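Local coordinates for protein beta-L-arabinobiosidase (Bacteroides thetaiotaomicron, PDB 5MQR) that takes part in breaking down plant pectin as a bacterial glycoside hydrolase, probably cleaving arabinose-containing chains, and also carries a sialidase-like region, at residues 632-637 with 645-650; 627-632 with 671-676; 204-207 with 211-214. All blocks are in the same frame, centred on the assembly; numbering follows the deposited sequence.

Interaction 1: 632-637 with 645-650; sequences SFNGME and IPNAKA
Two cationic groups, NH2 of R680 and NZ of K681, grip the side-chain oxygen OD1 of N647, which lies against N634 of the preceding helix. The other end of that amide serves the contact itself: ND2 of N647 donates a hydrogen bond to a water at 2.9 Å, and the same water donates to the backbone O of N634 at 2.8 Å, joining the two helices through solvent. With OD1 held by two donors and ND2 given to the water, the N647 amide is unlikely to flip, and the two positive charges probably polarise it and make ND2 a stronger donor.

The amide of N634 slides past that of N647 in the opposite direction, their planes 21° apart. OD1 of N634 touches CB of N647 at 3.3 Å and accepts a bond from NE1 of W677, while ND2 of N634 lies 3.0 Å from the backbone O of N647. Both asparagines set CG beside their own backbone N (chi1 -68° in N634, -80° in N647), and this brings the amides alongside each other. The backbone entering helix 647-657 is held as well: N of N647 bonds to OE2 of E639, and N of K649 to O of P646 at 2.9 Å.

W677 and R680 belong to helix 666-680, against which A650 also rests. Helices 627-636 and 647-657 are thus two successive helices joined by a loop, both packed on helix 666-680, consistent with the mainly helical (alpha/alpha)6 barrel of six-hairpin glycosidases.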
loop_
_atom_site.group_PDB
_atom_site.type_symbol
_atom_site.label_atom_id
_atom_site.label_comp_id
_atom_site.label_asym_id
_atom_site.label_seq_id
_atom_site.Cartn_x
_atom_site.Cartn_y
_atom_site.Cartn_z
ATOM N N SER A 632 -6.758 -16.369 -20.760
ATOM C CA SER A 632 -5.778 -17.354 -21.274
ATOM C C SER A 632 -6.265 -18.791 -21.106
ATOM O O SER A 632 -6.142 -19.575 -22.023
ATOM C CB SER A 632 -4.411 -17.225 -20.583
ATOM O OG SER A 632 -3.842 -15.961 -20.860
ATOM N N PHE A 633 -6.794 -19.125 -19.941
ATOM C CA PHE A 633 -7.272 -20.487 -19.684
ATOM C C PHE A 633 -8.428 -20.871 -20.626
ATOM O O PHE A 633 -8.475 -21.991 -21.146
ATOM C CB PHE A 633 -7.693 -20.666 -18.211
ATOM C CG PHE A 633 -6.637 -20.280 -17.193
ATOM C CD1 PHE A 633 -5.255 -20.441 -17.450
ATOM C CD2 PHE A 633 -7.024 -19.790 -15.952
ATOM C CE1 PHE A 633 -4.317 -20.095 -16.492
ATOM C CE2 PHE A 633 -6.079 -19.440 -14.995
ATOM C CZ PHE A 633 -4.726 -19.579 -15.269
ATOM N N ASN A 634 -9.329 -19.923 -20.875
ATOM C CA ASN A 634 -10.444 -20.151 -21.795
ATOM C C ASN A 634 -9.995 -20.386 -23.248
ATOM O O ASN A 634 -10.586 -21.177 -23.947
ATOM C CB ASN A 634 -11.433 -18.980 -21.730
ATOM C CG ASN A 634 -12.167 -18.899 -20.409
ATOM O OD1 ASN A 634 -12.213 -19.860 -19.621
ATOM N ND2 ASN A 634 -12.734 -17.736 -20.140
ATOM N N GLY A 635 -8.940 -19.699 -23.676
ATOM C CA GLY A 635 -8.428 -19.771 -25.040
ATOM C C GLY A 635 -7.433 -20.887 -25.314
ATOM O O GLY A 635 -7.248 -21.241 -26.463
HETATM N N MSE A 636 -6.815 -21.474 -24.284
HETATM C CA MSE A 636 -5.656 -22.389 -24.494
HETATM C C MSE A 636 -6.012 -23.799 -24.897
HETATM O O MSE A 636 -5.165 -24.528 -25.427
HETATM C CB MSE A 636 -4.742 -22.405 -23.261
HETATM C CG MSE A 636 -5.304 -23.204 -22.089
HETATM SE SE MSE A 636 -4.216 -22.862 -20.491
HETATM C CE MSE A 636 -5.319 -23.942 -19.249
ATOM N N GLU A 637 -7.256 -24.191 -24.637
ATOM C CA GLU A 637 -7.736 -25.550 -24.905
ATOM C C GLU A 637 -9.270 -25.543 -24.971
ATOM O O GLU A 637 -9.915 -24.594 -24.508
ATOM C CB GLU A 637 -7.209 -26.563 -23.831
ATOM C CG GLU A 637 -7.596 -26.221 -22.378
ATOM C CD GLU A 637 -6.684 -26.826 -21.286
ATOM O OE1 GLU A 637 -7.186 -27.038 -20.143
ATOM O OE2 GLU A 637 -5.472 -27.073 -21.546
ATOM N N ILE A 645 -21.350 -23.072 -14.531
ATOM C CA ILE A 645 -20.653 -21.835 -14.836
ATOM C C ILE A 645 -19.738 -22.111 -16.022
ATOM O O ILE A 645 -18.612 -22.622 -15.844
ATOM C CB ILE A 645 -19.904 -21.320 -13.611
ATOM C CG1 ILE A 645 -20.924 -20.947 -12.526
ATOM C CG2 ILE A 645 -19.113 -20.058 -13.942
ATOM C CD1 ILE A 645 -20.350 -21.052 -11.159
ATOM N N PRO A 646 -20.226 -21.801 -17.241
ATOM C CA PRO A 646 -19.415 -21.959 -18.440
ATOM C C PRO A 646 -18.155 -21.098 -18.391
ATOM O O PRO A 646 -18.113 -20.138 -17.619
ATOM C CB PRO A 646 -20.343 -21.468 -19.556
ATOM C CG PRO A 646 -21.715 -21.592 -18.989
ATOM C CD PRO A 646 -21.529 -21.193 -17.572
ATOM N N ASN A 647 -17.154 -21.466 -19.188
ATOM C CA ASN A 647 -15.928 -20.689 -19.351
ATOM C C ASN A 647 -16.237 -19.221 -19.665
ATOM O O ASN A 647 -15.550 -18.334 -19.174
ATOM C CB ASN A 647 -15.039 -21.253 -20.465
ATOM C CG ASN A 647 -14.204 -22.451 -20.042
ATOM O OD1 ASN A 647 -14.220 -22.902 -18.907
ATOM N ND2 ASN A 647 -13.453 -22.972 -20.990
ATOM N N ALA A 648 -17.272 -18.976 -20.475
ATOM C CA ALA A 648 -17.675 -17.616 -20.829
ATOM C C ALA A 648 -18.122 -16.774 -19.591
ATOM O O ALA A 648 -18.015 -15.555 -19.619
ATOM C CB ALA A 648 -18.763 -17.660 -21.916
ATOM N N LYS A 649 -18.594 -17.424 -18.520
ATOM C CA LYS A 649 -19.022 -16.747 -17.279
ATOM C C LYS A 649 -17.998 -16.837 -16.155
ATOM O O LYS A 649 -18.213 -16.288 -15.078
ATOM C CB LYS A 649 -20.346 -17.357 -16.760
ATOM C CG LYS A 649 -21.531 -17.220 -17.706
ATOM C CD LYS A 649 -22.112 -15.813 -17.684
ATOM C CE LYS A 649 -22.600 -15.370 -19.068
ATOM N NZ LYS A 649 -23.448 -14.133 -18.981
ATOM N N ALA A 650 -16.874 -17.499 -16.414
ATOM C CA ALA A 650 -15.936 -17.866 -15.377
ATOM C C ALA A 650 -15.185 -16.674 -14.792
ATOM O O ALA A 650 -14.962 -16.647 -13.573
ATOM C CB ALA A 650 -14.958 -18.941 -15.880
HETATM O O HOH W 1 -13.300 -21.531 -23.450
#

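Interaction 2: 627-632 with 671-676; sequences SHYAES and MYYYRW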
loop_
_atom_site.group_PDB
_atom_site.type_symbol
_atom_site.label_atom_id
_atom_site.label_comp_id
_atom_site.label_asym_id
_atom_site.label_seq_id
_atom_site.Cartn_x
_atom_site.Cartn_y
_atom_site.Cartn_z
ATOM N N SER A 627 -7.511 -10.666 -14.664
ATOM C CA SER A 627 -8.507 -11.245 -15.531
ATOM C C SER A 627 -7.900 -11.887 -16.758
ATOM O O SER A 627 -8.542 -12.762 -17.332
ATOM C CB SER A 627 -9.533 -10.209 -15.978
ATOM O OG SER A 627 -8.874 -9.153 -16.630
ATOM N N HIS A 628 -6.687 -11.484 -17.149
ATOM C CA HIS A 628 -5.945 -12.177 -18.202
ATOM C C HIS A 628 -5.769 -13.699 -17.967
ATOM O O HIS A 628 -5.691 -14.453 -18.927
ATOM C CB HIS A 628 -4.582 -11.520 -18.460
ATOM C CG HIS A 628 -3.592 -11.697 -17.341
ATOM N ND1 HIS A 628 -2.732 -12.770 -17.270
ATOM C CD2 HIS A 628 -3.326 -10.931 -16.255
ATOM C CE1 HIS A 628 -1.979 -12.660 -16.193
ATOM N NE2 HIS A 628 -2.323 -11.553 -15.556
ATOM N N TYR A 629 -5.723 -14.155 -16.720
ATOM C CA TYR A 629 -5.592 -15.601 -16.443
ATOM C C TYR A 629 -6.784 -16.367 -16.968
ATOM O O TYR A 629 -6.604 -17.245 -17.812
ATOM C CB TYR A 629 -5.326 -15.890 -14.943
ATOM C CG TYR A 629 -3.910 -15.568 -14.502
ATOM C CD1 TYR A 629 -2.804 -16.249 -15.040
ATOM C CD2 TYR A 629 -3.658 -14.592 -13.548
ATOM C CE1 TYR A 629 -1.487 -15.971 -14.631
ATOM C CE2 TYR A 629 -2.356 -14.298 -13.134
ATOM C CZ TYR A 629 -1.275 -14.994 -13.665
ATOM O OH TYR A 629 -0.010 -14.703 -13.227
ATOM N N ALA A 630 -8.000 -16.018 -16.516
ATOM C CA ALA A 630 -9.235 -16.672 -17.018
ATOM C C ALA A 630 -9.304 -16.658 -18.536
ATOM O O ALA A 630 -9.633 -17.681 -19.155
ATOM C CB ALA A 630 -10.487 -16.034 -16.431
ATOM N N GLU A 631 -8.992 -15.494 -19.119
ATOM C CA GLU A 631 -8.966 -15.324 -20.573
ATOM C C GLU A 631 -7.991 -16.285 -21.257
ATOM O O GLU A 631 -8.362 -16.946 -22.211
ATOM C CB GLU A 631 -8.635 -13.870 -20.947
ATOM C CG GLU A 631 -9.813 -12.915 -20.718
ATOM C CD GLU A 631 -9.402 -11.464 -20.456
ATOM O OE1 GLU A 631 -8.398 -10.974 -21.046
ATOM O OE2 GLU A 631 -10.105 -10.783 -19.665
ATOM N N SER A 632 -6.758 -16.369 -20.760
ATOM C CA SER A 632 -5.778 -17.354 -21.274
ATOM C C SER A 632 -6.265 -18.791 -21.106
ATOM O O SER A 632 -6.142 -19.575 -22.023
ATOM C CB SER A 632 -4.411 -17.225 -20.583
ATOM O OG SER A 632 -3.842 -15.961 -20.860
HETATM N N MSE A 671 -0.951 -20.586 -10.972
HETATM C CA MSE A 671 -1.607 -21.786 -10.406
HETATM C C MSE A 671 -2.701 -21.393 -9.464
HETATM O O MSE A 671 -3.706 -22.075 -9.374
HETATM C CB MSE A 671 -0.613 -22.700 -9.692
HETATM C CG MSE A 671 -1.139 -24.106 -9.434
HETATM SE SE MSE A 671 -1.691 -25.004 -11.125
HETATM C CE MSE A 671 -0.027 -24.734 -12.143
ATOM N N TYR A 672 -2.508 -20.286 -8.743
ATOM C CA TYR A 672 -3.526 -19.732 -7.892
ATOM C C TYR A 672 -4.800 -19.521 -8.688
ATOM O O TYR A 672 -5.863 -20.008 -8.332
ATOM C CB TYR A 672 -3.059 -18.407 -7.267
ATOM C CG TYR A 672 -4.078 -17.856 -6.328
ATOM C CD1 TYR A 672 -4.123 -18.260 -5.006
ATOM C CD2 TYR A 672 -5.042 -16.953 -6.774
ATOM C CE1 TYR A 672 -5.090 -17.767 -4.150
ATOM C CE2 TYR A 672 -6.011 -16.457 -5.919
ATOM C CZ TYR A 672 -6.029 -16.867 -4.609
ATOM O OH TYR A 672 -7.025 -16.406 -3.773
ATOM N N TYR A 673 -4.676 -18.800 -9.787
ATOM C CA TYR A 673 -5.844 -18.482 -10.595
ATOM C C TYR A 673 -6.364 -19.708 -11.322
ATOM O O TYR A 673 -7.585 -19.903 -11.373
ATOM C CB TYR A 673 -5.574 -17.273 -11.528
ATOM C CG TYR A 673 -5.437 -16.028 -10.698
ATOM C CD1 TYR A 673 -6.562 -15.390 -10.172
ATOM C CD2 TYR A 673 -4.175 -15.547 -10.329
ATOM C CE1 TYR A 673 -6.423 -14.270 -9.346
ATOM C CE2 TYR A 673 -4.027 -14.445 -9.507
ATOM C CZ TYR A 673 -5.144 -13.812 -9.018
ATOM O OH TYR A 673 -4.975 -12.733 -8.201
ATOM N N TYR A 674 -5.466 -20.561 -11.824
ATOM C CA TYR A 674 -5.913 -21.747 -12.527
ATOM C C TYR A 674 -6.802 -22.659 -11.658
ATOM O O TYR A 674 -7.813 -23.155 -12.116
ATOM C CB TYR A 674 -4.731 -22.558 -13.076
ATOM C CG TYR A 674 -5.150 -23.893 -13.676
ATOM C CD1 TYR A 674 -5.764 -23.951 -14.915
ATOM C CD2 TYR A 674 -4.984 -25.070 -12.976
ATOM C CE1 TYR A 674 -6.178 -25.149 -15.460
ATOM C CE2 TYR A 674 -5.393 -26.298 -13.512
ATOM C CZ TYR A 674 -5.990 -26.325 -14.750
ATOM O OH TYR A 674 -6.379 -27.520 -15.294
ATOM N N ARG A 675 -6.413 -22.872 -10.417
ATOM C CA ARG A 675 -7.114 -23.841 -9.572
ATOM C C ARG A 675 -8.482 -23.311 -9.176
ATOM O O ARG A 675 -9.411 -24.102 -9.022
ATOM C CB ARG A 675 -6.287 -24.219 -8.349
ATOM C CG ARG A 675 -5.117 -25.160 -8.692
ATOM C CD ARG A 675 -5.577 -26.532 -9.182
ATOM N NE ARG A 675 -6.371 -27.193 -8.172
ATOM C CZ ARG A 675 -5.951 -28.160 -7.352
ATOM N NH1 ARG A 675 -4.714 -28.675 -7.420
ATOM N NH2 ARG A 675 -6.802 -28.629 -6.444
ATOM N N TRP A 676 -8.620 -21.984 -9.057
ATOM C CA TRP A 676 -9.962 -21.435 -8.875
ATOM C C TRP A 676 -10.824 -21.634 -10.135
ATOM O O TRP A 676 -11.976 -22.007 -10.023
ATOM C CB TRP A 676 -9.949 -19.963 -8.494
ATOM C CG TRP A 676 -9.568 -19.677 -7.104
ATOM C CD1 TRP A 676 -8.604 -18.801 -6.701
ATOM C CD2 TRP A 676 -10.147 -20.210 -5.911
ATOM N NE1 TRP A 676 -8.537 -18.762 -5.333
ATOM C CE2 TRP A 676 -9.462 -19.622 -4.817
ATOM C CE3 TRP A 676 -11.141 -21.151 -5.655
ATOM C CZ2 TRP A 676 -9.745 -19.931 -3.490
ATOM C CZ3 TRP A 676 -11.439 -21.455 -4.336
ATOM C CH2 TRP A 676 -10.743 -20.846 -3.266
#
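The rings of Y629 and Y673 lie almost parallel, planes 8° apart, but are slid so far that they barely overlap, with centroids 5.0 Å from each other. One face of the Y629 ring carries CE1 of H628, 3.4 Å above its plane, and one face of the Y673 ring carries CD2 of Y672. CE1 of Y673 in turn sits in plane at the edge of the Y672 ring, and the ring of F626 also meets that of Y673. Across the helices the near corners do the touching: CD2 of Y629 meets CD2 of Y673 at 3.4 Å, and the two facing CB atoms are 3.7 Å apart. Both residues set CG beside the backbone N (chi1 -75° in Y629, -69° in Y673), a shared turn that goes with their near-parallel planes.

The hydroxyls end elsewhere, that of Y629 on OE2 of E669 and that of Y673 on the backbone O of F661. With an alanine at Y629, E669 would probably lose its phenol partner and a gap would open beside CD2 of Y673.

The contact is buried where helix 627-636 lies on helix 666-680. M654 of helix 647-657 touches both A630 and Y673, and F661 ties the latter to strand 660-662.

Interaction 3: 204-207 with 211-214; sequences IYYN and NEKN
The CA atoms of Y206 and N211 come within 6.1 Å where the chain, leaving the strand after Y206, folds back as an irregular loop beside it. The Y206 ring, carried toward this returning loop with CG beside its backbone N (chi1 -63°), takes the backbone on one face: CA of N211 stands 3.9 Å from the ring centroid and only 8° off the normal, a CH-pi contact. The carbonyl carbon C of N211 also lies over this face, 3.8 Å from CE1 of Y206. The phenol end reaches E212, where CG lies 3.9 Å from OH of Y206; the contact buries this hydroxyl, and it has no partner in the model.

Strand 202-206 is an outermost strand of a four-stranded antiparallel sheet within the N-terminal beta-propeller region, and I204 and Y205 form a classic beta bulge opposite R187, the chain turning a corner at I204.

Asparagines shape the loop. N of N211 bonds to OD1 of N214 at 2.9 Å, fairly straight at 162°, and N of N214 returns to O of N211. A weak bond from N of K213 to OD1 of N211 closes an Asx turn. ND2 of N214 reaches back to O of G209, and OE2 of E212 makes a long, weak ion pair with K222.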
loop_
_atom_site.group_PDB
_atom_site.type_symbol
_atom_site.label_atom_id
_atom_site.label_comp_id
_atom_site.label_asym_id
_atom_site.label_seq_id
_atom_site.Cartn_x
_atom_site.Cartn_y
_atom_site.Cartn_z
ATOM N N ILE A 204 31.555 34.906 8.144
ATOM C CA ILE A 204 32.243 33.632 8.086
ATOM C C ILE A 204 33.126 33.509 6.811
ATOM O O ILE A 204 34.085 32.727 6.793
ATOM C CB ILE A 204 31.225 32.473 8.208
ATOM C CG1 ILE A 204 31.936 31.143 8.489
ATOM C CG2 ILE A 204 30.366 32.343 6.962
ATOM C CD1 ILE A 204 31.016 29.996 8.893
ATOM N N TYR A 205 32.806 34.268 5.758
ATOM C CA TYR A 205 33.582 34.259 4.521
ATOM C C TYR A 205 33.580 35.656 3.894
ATOM O O TYR A 205 32.540 36.318 3.847
ATOM C CB TYR A 205 32.987 33.237 3.547
ATOM C CG TYR A 205 33.650 33.220 2.190
ATOM C CD1 TYR A 205 34.770 32.413 1.944
ATOM C CD2 TYR A 205 33.165 34.024 1.146
ATOM C CE1 TYR A 205 35.382 32.391 0.691
ATOM C CE2 TYR A 205 33.768 34.021 -0.115
ATOM C CZ TYR A 205 34.878 33.203 -0.351
ATOM O OH TYR A 205 35.475 33.211 -1.611
ATOM N N TYR A 206 34.750 36.088 3.427
ATOM C CA TYR A 206 34.876 37.333 2.679
ATOM C C TYR A 206 35.191 37.027 1.232
ATOM O O TYR A 206 36.088 36.218 0.937
ATOM C CB TYR A 206 35.994 38.200 3.222
ATOM C CG TYR A 206 35.792 38.653 4.644
ATOM C CD1 TYR A 206 34.866 39.654 4.954
ATOM C CD2 TYR A 206 36.521 38.086 5.680
ATOM C CE1 TYR A 206 34.682 40.088 6.263
ATOM C CE2 TYR A 206 36.350 38.517 6.992
ATOM C CZ TYR A 206 35.431 39.507 7.279
ATOM O OH TYR A 206 35.270 39.908 8.577
ATOM N N ASN A 207 34.460 37.683 0.331
ATOM C CA ASN A 207 34.828 37.699 -1.073
ATOM C C ASN A 207 36.075 38.560 -1.224
ATOM O O ASN A 207 36.351 39.419 -0.383
ATOM C CB ASN A 207 33.680 38.219 -1.942
ATOM C CG ASN A 207 32.571 37.195 -2.131
ATOM O OD1 ASN A 207 31.517 37.291 -1.517
ATOM N ND2 ASN A 207 32.801 36.227 -2.988
ATOM N N ASN A 211 37.420 42.412 3.813
ATOM C CA ASN A 211 38.124 41.928 4.991
ATOM C C ASN A 211 37.551 42.620 6.229
ATOM O O ASN A 211 36.592 43.404 6.116
ATOM C CB ASN A 211 39.622 42.190 4.825
ATOM C CG ASN A 211 39.918 43.620 4.447
ATOM O OD1 ASN A 211 39.645 44.540 5.208
ATOM N ND2 ASN A 211 40.462 43.816 3.256
ATOM N N GLU A 212 38.133 42.333 7.397
ATOM C CA GLU A 212 37.695 42.920 8.670
ATOM C C GLU A 212 37.669 44.450 8.651
ATOM O O GLU A 212 36.779 45.062 9.238
ATOM C CB GLU A 212 38.597 42.464 9.827
ATOM C CG GLU A 212 38.673 40.963 10.056
ATOM C CD GLU A 212 38.868 40.610 11.523
ATOM O OE1 GLU A 212 37.902 40.773 12.323
ATOM O OE2 GLU A 212 39.974 40.164 11.872
ATOM N N LYS A 213 38.637 45.063 7.969
ATOM C CA LYS A 213 38.782 46.518 7.985
ATOM C C LYS A 213 37.797 47.306 7.125
ATOM O O LYS A 213 37.679 48.503 7.337
ATOM C CB LYS A 213 40.224 46.903 7.653
ATOM C CG LYS A 213 41.194 46.376 8.708
ATOM C CD LYS A 213 42.591 46.959 8.567
ATOM C CE LYS A 213 43.342 46.979 9.898
ATOM N NZ LYS A 213 44.420 48.010 9.851
ATOM N N ASN A 214 37.094 46.651 6.188
ATOM C CA ASN A 214 36.090 47.330 5.335
ATOM C C ASN A 214 34.676 46.670 5.306
ATOM O O ASN A 214 33.900 46.884 4.371
ATOM C CB ASN A 214 36.643 47.500 3.906
ATOM C CG ASN A 214 36.822 46.177 3.170
ATOM O OD1 ASN A 214 36.372 45.119 3.602
ATOM N ND2 ASN A 214 37.487 46.240 2.044
#

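Interactions 1 and 2 share helix 627-636 and S632, and their centres are about 9 Å apart. They also touch, CE2 of F633 packing on CA of Y674 at 3.4 Å. Along the chain, interaction 1 is nested within the loop closed by interaction 2. Helix 627-636 meets helix 647-657 through amides and a water where the contact is only partly buried, and helix 666-680 through buried tyrosines. Interaction 3 lies on the opposite side of the chain's centre, its centre about 74 Å from that of interaction 2; there, at the surface of the propeller region, a loop with its own hydrogen bonds lies over one face of a single tyrosine.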